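Local coordinates for amide synthase (Vibrio cholerae, PDB 1L5A), which probably forms an amide bond, acting as a nonribosomal peptide synthetase condensation enzyme in the making of vibriobactin, at residues 1-6 and 313-318; 46-51 and 156-161; 81-86 and 111-116; 363-368 and 375-380. All blocks are in the same frame, centred on the assembly; numbering follows the deposited sequence.

Contact 1: 1-6 and 313-318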
loop_
_atom_site.group_PDB
_atom_site.type_symbol
_atom_site.label_atom_id
_atom_site.label_comp_id
_atom_site.label_asym_id
_atom_site.label_seq_id
_atom_site.Cartn_x
_atom_site.Cartn_y
_atom_site.Cartn_z
ATOM N N MET A 1 -10.947 12.087 -21.148
ATOM C CA MET A 1 -9.745 11.506 -21.817
ATOM C C MET A 1 -8.546 11.542 -20.873
ATOM O O MET A 1 -8.327 12.527 -20.170
ATOM C CB MET A 1 -9.413 12.291 -23.080
ATOM C CG MET A 1 -8.328 11.653 -23.921
ATOM S SD MET A 1 -7.871 12.643 -25.356
ATOM C CE MET A 1 -9.345 12.668 -26.352
ATOM N N LEU A 2 -7.785 10.457 -20.851
ATOM C CA LEU A 2 -6.611 10.341 -19.998
ATOM C C LEU A 2 -5.383 11.044 -20.592
ATOM O O LEU A 2 -5.169 11.032 -21.809
ATOM C CB LEU A 2 -6.271 8.862 -19.788
ATOM C CG LEU A 2 -7.234 7.990 -18.985
ATOM C CD1 LEU A 2 -6.796 6.521 -19.089
ATOM C CD2 LEU A 2 -7.265 8.481 -17.536
ATOM N N LEU A 3 -4.573 11.651 -19.731
ATOM C CA LEU A 3 -3.376 12.329 -20.201
ATOM C C LEU A 3 -2.647 11.472 -21.249
ATOM O O LEU A 3 -2.265 11.963 -22.312
ATOM C CB LEU A 3 -2.452 12.612 -19.024
ATOM C CG LEU A 3 -1.178 13.374 -19.368
ATOM C CD1 LEU A 3 -1.513 14.716 -20.014
ATOM C CD2 LEU A 3 -0.369 13.552 -18.101
ATOM N N ALA A 4 -2.476 10.187 -20.958
ATOM C CA ALA A 4 -1.798 9.288 -21.881
ATOM C C ALA A 4 -2.464 9.193 -23.273
ATOM O O ALA A 4 -1.807 8.808 -24.255
ATOM C CB ALA A 4 -1.674 7.888 -21.256
ATOM N N GLN A 5 -3.746 9.537 -23.367
ATOM C CA GLN A 5 -4.452 9.487 -24.659
ATOM C C GLN A 5 -4.342 10.805 -25.433
ATOM O O GLN A 5 -4.446 10.805 -26.662
ATOM C CB GLN A 5 -5.945 9.154 -24.472
ATOM C CG GLN A 5 -6.221 7.770 -23.868
ATOM C CD GLN A 5 -7.683 7.555 -23.487
ATOM O OE1 GLN A 5 -8.233 8.272 -22.658
ATOM N NE2 GLN A 5 -8.313 6.561 -24.095
ATOM N N LYS A 6 -4.136 11.916 -24.721
ATOM C CA LYS A 6 -4.039 13.230 -25.351
ATOM C C LYS A 6 -3.034 13.301 -26.528
ATOM O O LYS A 6 -3.388 13.726 -27.627
ATOM C CB LYS A 6 -3.670 14.298 -24.309
ATOM C CG LYS A 6 -4.653 14.469 -23.152
ATOM C CD LYS A 6 -5.728 15.517 -23.435
ATOM C CE LYS A 6 -6.818 15.569 -22.335
ATOM N NZ LYS A 6 -6.370 16.064 -20.993
ATOM N N ILE A 313 4.819 10.353 -18.427
ATOM C CA ILE A 313 5.949 11.049 -19.014
ATOM C C ILE A 313 5.472 12.382 -19.596
ATOM O O ILE A 313 6.214 13.361 -19.612
ATOM C CB ILE A 313 6.615 10.193 -20.126
ATOM C CG1 ILE A 313 7.894 10.876 -20.619
ATOM C CG2 ILE A 313 5.642 9.982 -21.290
ATOM C CD1 ILE A 313 9.063 10.775 -19.664
ATOM N N GLU A 314 4.230 12.428 -20.069
ATOM C CA GLU A 314 3.700 13.667 -20.622
ATOM C C GLU A 314 3.697 14.687 -19.514
ATOM O O GLU A 314 3.974 15.869 -19.739
ATOM C CB GLU A 314 2.264 13.490 -21.143
ATOM C CG GLU A 314 2.115 12.566 -22.355
ATOM C CD GLU A 314 2.130 11.088 -21.991
ATOM O OE1 GLU A 314 2.056 10.779 -20.781
ATOM O OE2 GLU A 314 2.192 10.237 -22.915
ATOM N N GLN A 315 3.379 14.213 -18.308
ATOM C CA GLN A 315 3.327 15.067 -17.122
ATOM C C GLN A 315 4.747 15.521 -16.810
ATOM O O GLN A 315 4.978 16.691 -16.525
ATOM C CB GLN A 315 2.742 14.303 -15.924
ATOM C CG GLN A 315 2.592 15.166 -14.671
ATOM C CD GLN A 315 1.667 16.321 -14.935
ATOM O OE1 GLN A 315 0.511 16.126 -15.319
ATOM N NE2 GLN A 315 2.165 17.537 -14.748
ATOM N N ILE A 316 5.692 14.585 -16.860
ATOM C CA ILE A 316 7.087 14.918 -16.624
ATOM C C ILE A 316 7.467 16.021 -17.627
ATOM O O ILE A 316 8.034 17.034 -17.237
ATOM C CB ILE A 316 8.026 13.699 -16.826
ATOM C CG1 ILE A 316 7.728 12.619 -15.786
ATOM C CG2 ILE A 316 9.469 14.136 -16.701
ATOM C CD1 ILE A 316 8.701 11.443 -15.821
ATOM N N GLU A 317 7.128 15.844 -18.902
ATOM C CA GLU A 317 7.459 16.865 -19.895
ATOM C C GLU A 317 7.014 18.234 -19.380
ATOM O O GLU A 317 7.797 19.196 -19.408
ATOM C CB GLU A 317 6.795 16.585 -21.258
ATOM C CG GLU A 317 7.255 15.302 -21.965
ATOM C CD GLU A 317 6.508 15.044 -23.281
ATOM O OE1 GLU A 317 5.313 15.417 -23.386
ATOM O OE2 GLU A 317 7.115 14.462 -24.210
ATOM N N GLN A 318 5.769 18.328 -18.913
ATOM C CA GLN A 318 5.260 19.600 -18.394
ATOM C C GLN A 318 6.082 20.070 -17.194
ATOM O O GLN A 318 6.426 21.247 -17.087
ATOM C CB GLN A 318 3.799 19.484 -17.953
ATOM C CG GLN A 318 2.763 19.484 -19.063
ATOM C CD GLN A 318 1.343 19.557 -18.507
ATOM O OE1 GLN A 318 0.997 20.523 -17.814
ATOM N NE2 GLN A 318 0.516 18.532 -18.797
#
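Leu-3 and Ala-4, in the turn that leads into helix 6-14, meet one side of helix 313-319, a worked example of how a chain terminus can be packed against a much later helix of a condensation domain. Leu-3 does most of the touching. With CG trans to the backbone N (chi1 -178°) the side chain extends toward the helix, and its branches divide the work. CG lies 3.9 Å from Glu-314 CB, the two side chains sliding past each other in opposite directions. CD2 goes further, to Gln-315, lying 3.8 Å from its backbone N and about as far from its CB; here the side chains cross nearly at right angles. CD1 stays near Glu-314 CB, and Gln-318 is only marginal.

Ala-4 adds a looser touch: its CA is 4.2 Å from Glu-314 OE2. The glutamate chain bends at chi2 (80°), turning the carboxylate toward the start of its own helix, where OE1 forms a salt bridge with Arg-312, a residue that Leu-3 and Ala-4 also touch. No hydrogen bond joins the two segments. Gln-5, one residue on, faces the other way. Its NE2 donates to Ile-127 O, tying the turn to another part of the chain, while OE1 holds the turn itself, accepting from Leu-2 N at 2.9 Å, in the carbonyl plane on a lone pair, with a nearly straight N-H...O angle of 172°.

Contact 2: 46-51 and 156-161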
loop_
_atom_site.group_PDB
_atom_site.type_symbol
_atom_site.label_atom_id
_atom_site.label_comp_id
_atom_site.label_asym_id
_atom_site.label_seq_id
_atom_site.Cartn_x
_atom_site.Cartn_y
_atom_site.Cartn_z
ATOM N N VAL A 46 -14.693 -9.521 -27.053
ATOM C CA VAL A 46 -14.915 -8.122 -27.385
ATOM C C VAL A 46 -15.956 -7.438 -26.486
ATOM O O VAL A 46 -15.852 -6.245 -26.195
ATOM C CB VAL A 46 -15.297 -7.997 -28.898
ATOM C CG1 VAL A 46 -15.936 -6.693 -29.173
ATOM C CG2 VAL A 46 -14.044 -8.109 -29.762
ATOM N N SER A 47 -16.953 -8.179 -26.028
ATOM C CA SER A 47 -17.974 -7.593 -25.151
ATOM C C SER A 47 -17.398 -7.154 -23.839
ATOM O O SER A 47 -17.847 -6.178 -23.253
ATOM C CB SER A 47 -19.082 -8.583 -24.857
ATOM O OG SER A 47 -19.814 -8.800 -26.048
ATOM N N GLU A 48 -16.393 -7.881 -23.379
ATOM C CA GLU A 48 -15.751 -7.578 -22.113
ATOM C C GLU A 48 -14.839 -6.351 -22.125
ATOM O O GLU A 48 -14.449 -5.873 -21.058
ATOM C CB GLU A 48 -14.956 -8.795 -21.639
ATOM C CG GLU A 48 -15.796 -10.053 -21.378
ATOM C CD GLU A 48 -14.950 -11.211 -20.892
ATOM O OE1 GLU A 48 -13.807 -10.963 -20.445
ATOM O OE2 GLU A 48 -15.423 -12.365 -20.942
ATOM N N ILE A 49 -14.503 -5.837 -23.313
ATOM C CA ILE A 49 -13.596 -4.697 -23.413
ATOM C C ILE A 49 -14.340 -3.395 -23.595
ATOM O O ILE A 49 -14.643 -3.006 -24.711
ATOM C CB ILE A 49 -12.617 -4.879 -24.594
ATOM C CG1 ILE A 49 -12.001 -6.274 -24.537
ATOM C CG2 ILE A 49 -11.495 -3.835 -24.530
ATOM C CD1 ILE A 49 -10.974 -6.524 -25.625
ATOM N N ASP A 50 -14.622 -2.705 -22.500
ATOM C CA ASP A 50 -15.363 -1.456 -22.574
ATOM C C ASP A 50 -14.760 -0.387 -23.473
ATOM O O ASP A 50 -15.477 0.318 -24.182
ATOM C CB ASP A 50 -15.539 -0.866 -21.186
ATOM C CG ASP A 50 -16.531 -1.630 -20.352
ATOM O OD1 ASP A 50 -17.473 -2.192 -20.935
ATOM O OD2 ASP A 50 -16.384 -1.651 -19.109
ATOM N N LEU A 51 -13.444 -0.253 -23.443
ATOM C CA LEU A 51 -12.805 0.776 -24.243
ATOM C C LEU A 51 -13.024 0.587 -25.758
ATOM O O LEU A 51 -13.009 1.560 -26.503
ATOM C CB LEU A 51 -11.311 0.861 -23.893
ATOM C CG LEU A 51 -10.665 2.227 -24.114
ATOM C CD1 LEU A 51 -11.458 3.318 -23.385
ATOM C CD2 LEU A 51 -9.227 2.186 -23.624
ATOM N N ALA A 156 -13.422 -15.526 -14.982
ATOM C CA ALA A 156 -13.842 -14.148 -14.904
ATOM C C ALA A 156 -13.495 -13.288 -16.110
ATOM O O ALA A 156 -12.473 -13.473 -16.783
ATOM C CB ALA A 156 -13.291 -13.521 -13.644
ATOM N N ALA A 157 -14.390 -12.340 -16.347
ATOM C CA ALA A 157 -14.314 -11.370 -17.416
ATOM C C ALA A 157 -13.395 -10.201 -17.031
ATOM O O ALA A 157 -13.047 -10.030 -15.866
ATOM C CB ALA A 157 -15.705 -10.841 -17.683
ATOM N N PHE A 158 -13.011 -9.402 -18.018
ATOM C CA PHE A 158 -12.180 -8.236 -17.769
ATOM C C PHE A 158 -13.002 -7.325 -16.856
ATOM O O PHE A 158 -14.226 -7.296 -16.962
ATOM C CB PHE A 158 -11.902 -7.510 -19.088
ATOM C CG PHE A 158 -10.983 -8.254 -20.019
ATOM C CD1 PHE A 158 -11.335 -8.450 -21.358
ATOM C CD2 PHE A 158 -9.742 -8.710 -19.580
ATOM C CE1 PHE A 158 -10.465 -9.089 -22.245
ATOM C CE2 PHE A 158 -8.858 -9.349 -20.457
ATOM C CZ PHE A 158 -9.220 -9.542 -21.798
ATOM N N LYS A 159 -12.347 -6.593 -15.964
ATOM C CA LYS A 159 -13.060 -5.676 -15.081
ATOM C C LYS A 159 -13.478 -4.492 -15.961
ATOM O O LYS A 159 -12.860 -4.235 -16.981
ATOM C CB LYS A 159 -12.128 -5.177 -13.980
ATOM C CG LYS A 159 -11.455 -6.269 -13.144
ATOM C CD LYS A 159 -12.271 -6.646 -11.923
ATOM C CE LYS A 159 -11.588 -7.754 -11.111
ATOM N NZ LYS A 159 -10.187 -7.442 -10.657
ATOM N N PRO A 160 -14.540 -3.764 -15.583
ATOM C CA PRO A 160 -14.945 -2.624 -16.415
ATOM C C PRO A 160 -13.878 -1.558 -16.478
ATOM O O PRO A 160 -13.100 -1.411 -15.541
ATOM C CB PRO A 160 -16.228 -2.117 -15.738
ATOM C CG PRO A 160 -16.182 -2.704 -14.360
ATOM C CD PRO A 160 -15.543 -4.039 -14.537
ATOM N N TYR A 161 -13.840 -0.818 -17.584
ATOM C CA TYR A 161 -12.842 0.234 -17.754
ATOM C C TYR A 161 -13.019 1.266 -16.650
ATOM O O TYR A 161 -12.050 1.873 -16.202
ATOM C CB TYR A 161 -12.983 0.911 -19.128
ATOM C CG TYR A 161 -11.893 1.943 -19.431
ATOM C CD1 TYR A 161 -10.562 1.553 -19.582
ATOM C CD2 TYR A 161 -12.200 3.295 -19.583
ATOM C CE1 TYR A 161 -9.583 2.465 -19.875
ATOM C CE2 TYR A 161 -11.211 4.226 -19.889
ATOM C CZ TYR A 161 -9.908 3.799 -20.037
ATOM O OH TYR A 161 -8.922 4.685 -20.405
#
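Glu-48 and Asp-50 each take a backbone N-H from segment 156-161, and around these two bonds the chain that follows helix 35-47 is joined to the irregular connection that leads from helix 131-150 to helix 161-172. The two touching runs are nearly parallel.

The polar group comes first. Phe-158 N donates to Glu-48 OE1 at 3.0 Å, approaching from above the carboxylate plane, about 45° out of it. Tyr-161 N donates to Asp-50 OD2 at 3.1 Å, and this oxygen accepts with its anti lone pair, the one turned away from OD1. The glutamate chain, extended beyond CG, also lies along Ala-157, whose CB sits against CD, and Pro-160 abuts Asp-50 OD2.

The apolar contacts alternate with these bonds. Ile-49 and Phe-158 run side by side, pointing the same way, with CG1 of the isoleucine 3.9 Å from Phe-158 CD1. Leu-51 has CG trans to the backbone N (chi1 -153°), which carries CD1 over one face of the Tyr-161 ring in a CH-pi contact, 3.7 Å from the centroid and 15° off the normal.

Both carboxylates have further partners: Glu-48 OE2 forms a salt bridge with Arg-140 and a hydrogen bond with His-144 NE2, and Asp-50 OD1 a salt bridge with Arg-53. These neighbours probably favour the ionised form, so each acid combines a charged partner with a grip on a backbone N-H of a segment without regular structure.

Contact 3: 81-86 and 111-116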
loop_
_atom_site.group_PDB
_atom_site.type_symbol
_atom_site.label_atom_id
_atom_site.label_comp_id
_atom_site.label_asym_id
_atom_site.label_seq_id
_atom_site.Cartn_x
_atom_site.Cartn_y
_atom_site.Cartn_z
ATOM N N GLU A 81 -9.810 -18.219 -54.645
ATOM C CA GLU A 81 -8.989 -17.055 -54.301
ATOM C C GLU A 81 -9.414 -16.580 -52.903
ATOM O O GLU A 81 -9.561 -15.376 -52.650
ATOM C CB GLU A 81 -9.197 -15.933 -55.334
ATOM N N ALA A 82 -9.616 -17.546 -52.004
ATOM C CA ALA A 82 -10.043 -17.262 -50.636
ATOM C C ALA A 82 -9.055 -16.361 -49.903
ATOM O O ALA A 82 -9.442 -15.314 -49.372
ATOM C CB ALA A 82 -10.228 -18.556 -49.871
ATOM N N GLU A 83 -7.786 -16.767 -49.876
ATOM C CA GLU A 83 -6.775 -15.983 -49.198
ATOM C C GLU A 83 -6.655 -14.573 -49.775
ATOM O O GLU A 83 -6.776 -13.580 -49.050
ATOM C CB GLU A 83 -5.436 -16.692 -49.250
ATOM C CG GLU A 83 -5.374 -17.952 -48.420
ATOM C CD GLU A 83 -3.989 -18.183 -47.867
ATOM O OE1 GLU A 83 -3.514 -17.309 -47.107
ATOM O OE2 GLU A 83 -3.379 -19.223 -48.177
ATOM N N PRO A 84 -6.413 -14.461 -51.084
ATOM C CA PRO A 84 -6.303 -13.119 -51.655
ATOM C C PRO A 84 -7.550 -12.287 -51.373
ATOM O O PRO A 84 -7.477 -11.069 -51.172
ATOM C CB PRO A 84 -6.105 -13.408 -53.140
ATOM C CG PRO A 84 -5.226 -14.610 -53.091
ATOM C CD PRO A 84 -5.914 -15.468 -52.035
ATOM N N LEU A 85 -8.702 -12.942 -51.345
ATOM C CA LEU A 85 -9.927 -12.209 -51.091
ATOM C C LEU A 85 -9.898 -11.651 -49.661
ATOM O O LEU A 85 -10.240 -10.486 -49.429
ATOM C CB LEU A 85 -11.142 -13.122 -51.280
ATOM C CG LEU A 85 -12.369 -12.457 -51.926
ATOM C CD1 LEU A 85 -12.596 -11.042 -51.333
ATOM C CD2 LEU A 85 -12.157 -12.381 -53.454
ATOM N N ALA A 86 -9.479 -12.482 -48.707
ATOM C CA ALA A 86 -9.414 -12.052 -47.323
ATOM C C ALA A 86 -8.405 -10.900 -47.166
ATOM O O ALA A 86 -8.744 -9.846 -46.609
ATOM C CB ALA A 86 -9.043 -13.236 -46.419
ATOM N N TYR A 111 -12.211 -14.988 -41.098
ATOM C CA TYR A 111 -12.340 -15.679 -42.373
ATOM C C TYR A 111 -12.102 -17.165 -42.302
ATOM O O TYR A 111 -11.070 -17.616 -41.818
ATOM C CB TYR A 111 -11.356 -15.134 -43.419
ATOM C CG TYR A 111 -11.453 -13.664 -43.654
ATOM C CD1 TYR A 111 -10.611 -12.774 -42.980
ATOM C CD2 TYR A 111 -12.407 -13.146 -44.521
ATOM C CE1 TYR A 111 -10.727 -11.396 -43.159
ATOM C CE2 TYR A 111 -12.530 -11.772 -44.708
ATOM C CZ TYR A 111 -11.690 -10.904 -44.018
ATOM O OH TYR A 111 -11.863 -9.548 -44.139
ATOM N N ARG A 112 -13.058 -17.926 -42.803
ATOM C CA ARG A 112 -12.892 -19.363 -42.868
ATOM C C ARG A 112 -12.349 -19.528 -44.294
ATOM O O ARG A 112 -13.069 -19.340 -45.275
ATOM C CB ARG A 112 -14.241 -20.080 -42.697
ATOM C CG ARG A 112 -14.164 -21.607 -42.787
ATOM C CD ARG A 112 -15.496 -22.261 -42.421
ATOM N NE ARG A 112 -15.643 -23.587 -43.018
ATOM C CZ ARG A 112 -15.453 -24.740 -42.384
ATOM N NH1 ARG A 112 -15.107 -24.770 -41.101
ATOM N NH2 ARG A 112 -15.593 -25.878 -43.051
ATOM N N LEU A 113 -11.064 -19.835 -44.402
ATOM C CA LEU A 113 -10.436 -20.004 -45.705
ATOM C C LEU A 113 -10.698 -21.410 -46.222
ATOM O O LEU A 113 -10.982 -21.610 -47.401
ATOM C CB LEU A 113 -8.936 -19.760 -45.583
ATOM C CG LEU A 113 -8.579 -18.371 -45.037
ATOM C CD1 LEU A 113 -7.091 -18.290 -44.726
ATOM C CD2 LEU A 113 -8.985 -17.323 -46.058
ATOM N N SER A 114 -10.583 -22.381 -45.326
ATOM C CA SER A 114 -10.827 -23.775 -45.641
ATOM C C SER A 114 -11.312 -24.381 -44.320
ATOM O O SER A 114 -11.396 -23.678 -43.320
ATOM C CB SER A 114 -9.534 -24.434 -46.109
ATOM O OG SER A 114 -8.834 -25.052 -45.043
ATOM N N HIS A 115 -11.636 -25.665 -44.286
ATOM C CA HIS A 115 -12.106 -26.234 -43.028
ATOM C C HIS A 115 -10.990 -26.288 -41.976
ATOM O O HIS A 115 -11.262 -26.384 -40.789
ATOM C CB HIS A 115 -12.696 -27.633 -43.251
ATOM C CG HIS A 115 -11.674 -28.677 -43.589
ATOM N ND1 HIS A 115 -10.920 -28.639 -44.742
ATOM C CD2 HIS A 115 -11.291 -29.799 -42.928
ATOM C CE1 HIS A 115 -10.120 -29.691 -44.781
ATOM N NE2 HIS A 115 -10.325 -30.411 -43.692
ATOM N N SER A 116 -9.739 -26.209 -42.407
ATOM C CA SER A 116 -8.614 -26.270 -41.473
ATOM C C SER A 116 -7.804 -24.964 -41.429
ATOM O O SER A 116 -6.720 -24.901 -40.826
ATOM C CB SER A 116 -7.683 -27.402 -41.882
ATOM O OG SER A 116 -7.236 -27.177 -43.210
#
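Ala-86 CB sits over the centre of the Tyr-111 ring, 3.7 Å from the centroid and 13° off the normal, a CH-pi contact in which a methyl of the helix rests on the ring face of a strand residue. Ala-82 and Ala-86, one turn apart, present their methyls to the strand, and Leu-113 CD2 fits between them, 4.2 Å from Ala-82 CB and 4.1 Å from Ala-86 CB. The other branch of the leucine, CD1, lies 4.1 Å from Glu-83 CG, the two side chains crossing nearly at right angles. No hydrogen bond passes between helix and strand; the packing is apolar and largely buried.

Torsions account for the reach of Leu-113. Its CG stands trans to the carbonyl carbon (chi1 -58°), which swings the branched end toward the helix although the CB itself does not head there.

In the next shell, Leu-76 touches Ala-82, Ala-86 and Tyr-111, and the Tyr-111 hydroxyl is hydrogen-bonded to Gln-109 OE1. At Leu-113 the strand becomes irregular: Leu-113 and Ser-114 both face a single residue of strand 117-125, a classic beta bulge. Ser-114 OG then accepts from Ser-116 N at 3.0 Å, closing an ST turn at the bend.

The short segments run nearly antiparallel, at 159°, with axes 8.9 Å apart. That is the packing expected of the connecting helix in a beta-alpha-beta unit, here strand 72-75, helix 82-94 and strand 107-114, whose two strands lie parallel and adjacent.

Contact 4: 363-368 and 375-380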
loop_
_atom_site.group_PDB
_atom_site.type_symbol
_atom_site.label_atom_id
_atom_site.label_comp_id
_atom_site.label_asym_id
_atom_site.label_seq_id
_atom_site.Cartn_x
_atom_site.Cartn_y
_atom_site.Cartn_z
ATOM N N ASN A 363 15.371 1.680 -32.509
ATOM C CA ASN A 363 14.671 0.796 -31.584
ATOM C C ASN A 363 15.298 -0.612 -31.540
ATOM O O ASN A 363 15.589 -1.213 -32.583
ATOM C CB ASN A 363 13.219 0.710 -32.051
ATOM C CG ASN A 363 12.304 0.040 -31.050
ATOM O OD1 ASN A 363 11.541 0.712 -30.345
ATOM N ND2 ASN A 363 12.359 -1.292 -30.985
ATOM N N PHE A 364 15.535 -1.123 -30.336
ATOM C CA PHE A 364 16.077 -2.464 -30.182
ATOM C C PHE A 364 14.932 -3.286 -29.630
ATOM O O PHE A 364 14.363 -2.952 -28.593
ATOM C CB PHE A 364 17.268 -2.478 -29.214
ATOM C CG PHE A 364 18.407 -1.628 -29.672
ATOM C CD1 PHE A 364 18.671 -0.406 -29.060
ATOM C CD2 PHE A 364 19.154 -1.999 -30.783
ATOM C CE1 PHE A 364 19.661 0.445 -29.555
ATOM C CE2 PHE A 364 20.144 -1.156 -31.285
ATOM C CZ PHE A 364 20.397 0.070 -30.673
ATOM N N THR A 365 14.571 -4.346 -30.335
ATOM C CA THR A 365 13.475 -5.177 -29.887
ATOM C C THR A 365 13.848 -6.640 -29.744
ATOM O O THR A 365 14.551 -7.216 -30.569
ATOM C CB THR A 365 12.284 -5.041 -30.823
ATOM O OG1 THR A 365 11.565 -3.849 -30.488
ATOM C CG2 THR A 365 11.365 -6.244 -30.701
ATOM N N PHE A 366 13.388 -7.236 -28.658
ATOM C CA PHE A 366 13.665 -8.635 -28.427
ATOM C C PHE A 366 12.336 -9.367 -28.389
ATOM O O PHE A 366 11.516 -9.133 -27.498
ATOM C CB PHE A 366 14.410 -8.811 -27.112
ATOM C CG PHE A 366 15.847 -8.387 -27.167
ATOM C CD1 PHE A 366 16.238 -7.137 -26.701
ATOM C CD2 PHE A 366 16.829 -9.263 -27.647
ATOM C CE1 PHE A 366 17.603 -6.759 -26.703
ATOM C CE2 PHE A 366 18.183 -8.901 -27.654
ATOM C CZ PHE A 366 18.570 -7.645 -27.178
ATOM N N ARG A 367 12.101 -10.220 -29.381
ATOM C CA ARG A 367 10.862 -10.979 -29.415
ATOM C C ARG A 367 11.163 -12.452 -29.231
ATOM O O ARG A 367 12.097 -12.996 -29.826
ATOM C CB ARG A 367 10.086 -10.740 -30.721
ATOM C CG ARG A 367 10.921 -10.225 -31.901
ATOM C CD ARG A 367 10.071 -10.029 -33.172
ATOM N NE ARG A 367 9.898 -11.287 -33.889
ATOM C CZ ARG A 367 10.812 -11.822 -34.696
ATOM N NH1 ARG A 367 11.965 -11.197 -34.904
ATOM N NH2 ARG A 367 10.584 -13.005 -35.266
ATOM N N GLY A 368 10.375 -13.090 -28.377
ATOM C CA GLY A 368 10.565 -14.499 -28.109
ATOM C C GLY A 368 10.896 -14.768 -26.653
ATOM O O GLY A 368 10.445 -14.058 -25.745
ATOM N N CYS A 375 14.781 -13.536 -30.809
ATOM C CA CYS A 375 15.354 -12.712 -31.874
ATOM C C CYS A 375 15.485 -11.240 -31.479
ATOM O O CYS A 375 14.759 -10.746 -30.609
ATOM C CB CYS A 375 14.510 -12.822 -33.147
ATOM S SG CYS A 375 14.254 -14.518 -33.677
ATOM N N LEU A 376 16.437 -10.563 -32.114
ATOM C CA LEU A 376 16.688 -9.151 -31.882
ATOM C C LEU A 376 16.388 -8.420 -33.172
ATOM O O LEU A 376 16.892 -8.791 -34.224
ATOM C CB LEU A 376 18.150 -8.908 -31.509
ATOM C CG LEU A 376 18.620 -7.448 -31.668
ATOM C CD1 LEU A 376 17.791 -6.538 -30.788
ATOM C CD2 LEU A 376 20.082 -7.320 -31.305
ATOM N N ASP A 377 15.555 -7.392 -33.094
ATOM C CA ASP A 377 15.215 -6.610 -34.268
ATOM C C ASP A 377 15.746 -5.207 -34.069
ATOM O O ASP A 377 15.396 -4.550 -33.086
ATOM C CB ASP A 377 13.707 -6.529 -34.459
ATOM C CG ASP A 377 13.056 -7.885 -34.568
ATOM O OD1 ASP A 377 13.662 -8.794 -35.175
ATOM O OD2 ASP A 377 11.921 -8.030 -34.058
ATOM N N ILE A 378 16.592 -4.751 -34.994
ATOM C CA ILE A 378 17.142 -3.403 -34.921
ATOM C C ILE A 378 16.420 -2.574 -35.978
ATOM O O ILE A 378 16.682 -2.711 -37.162
ATOM C CB ILE A 378 18.653 -3.394 -35.209
ATOM C CG1 ILE A 378 19.347 -4.502 -34.411
ATOM C CG2 ILE A 378 19.245 -2.052 -34.833
ATOM C CD1 ILE A 378 19.160 -4.395 -32.932
ATOM N N THR A 379 15.507 -1.717 -35.543
ATOM C CA THR A 379 14.729 -0.880 -36.448
ATOM C C THR A 379 14.995 0.616 -36.264
ATOM O O THR A 379 15.037 1.120 -35.141
ATOM C CB THR A 379 13.244 -1.121 -36.226
ATOM O OG1 THR A 379 12.943 -2.475 -36.574
ATOM C CG2 THR A 379 12.405 -0.165 -37.054
ATOM N N ALA A 380 15.164 1.322 -37.378
ATOM C CA ALA A 380 15.415 2.753 -37.332
ATOM C C ALA A 380 14.536 3.476 -38.326
ATOM O O ALA A 380 14.173 2.926 -39.358
ATOM C CB ALA A 380 16.872 3.043 -37.641
#
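Leu-376 and Phe-366 meet because of their torsions: the leucine places CG trans to its backbone N (chi1 162°), the phenylalanine places its ring trans to the carbonyl carbon (chi1 -74°), and CD1 of Leu-376 comes to lie over one face of the ring. This CH-pi contact puts CD1 4.0 Å from the Phe-366 centroid. On the same side of the sheet Ile-378 meets Phe-364 differently, its CD1 at the ring edge and near the plane, with CG2 3.8 Å from Phe-364 CE2.

The other side is polar. Arg-367, bent at chi3 (-83°), crosses over to Asp-377 and forms a salt bridge, NH1 to OD1 at 3.0 Å. Guanidinium and carboxylate are nearly coplanar, and OD1 lies at the guanidinium edge, but the hydrogen-bond angle is poor and the bond weak. Asp-377 OD1 is also bonded to Ser-212 OG, which gives the carboxylate a second hold.

Between the two faces runs the backbone of an antiparallel hairpin. Asn-363 with Thr-379, Thr-365 with Asp-377 and Arg-367 with Cys-375 are hydrogen-bonded pairs, each with two bonds; Asp-377 N to Thr-365 O, at 2.7 Å, is one of them. The Phe-364/Ile-378 and Phe-366/Leu-376 pairs between them are non-hydrogen-bonded.

In the sheet, strand 362-368 lies between strand 374-381 and strand 333-337, while strand 374-381 has strand 208-214 on its far side. Helix 387-409 packs on the apolar face, where Phe-397 and His-393 meet Phe-364 edge-to-face and Phe-397 also touches Leu-376 and Ile-378.

Contact 1 is a surface contact and contact 3 a buried one, yet both rest on packing without hydrogen bonds, contact 1 against the aliphatic parts of polar side chains; contact 3 joins helix to sheet, contact 1 a terminal turn to a helix. Contacts 2 and 4 are partly buried and rely on hydrogen bonds, but in contact 2 carboxylates grip backbone N-H groups of an irregular segment, whereas in contact 4 backbone pairs with backbone within one sheet. Contact 3 belongs to the five-stranded sheet and contact 4 to the four-stranded one, their centres about 31 Å apart. Contacts 1 and 2 touch, through Leu-2 and Tyr-161, which brings the chain start against the beginning of helix 161-172.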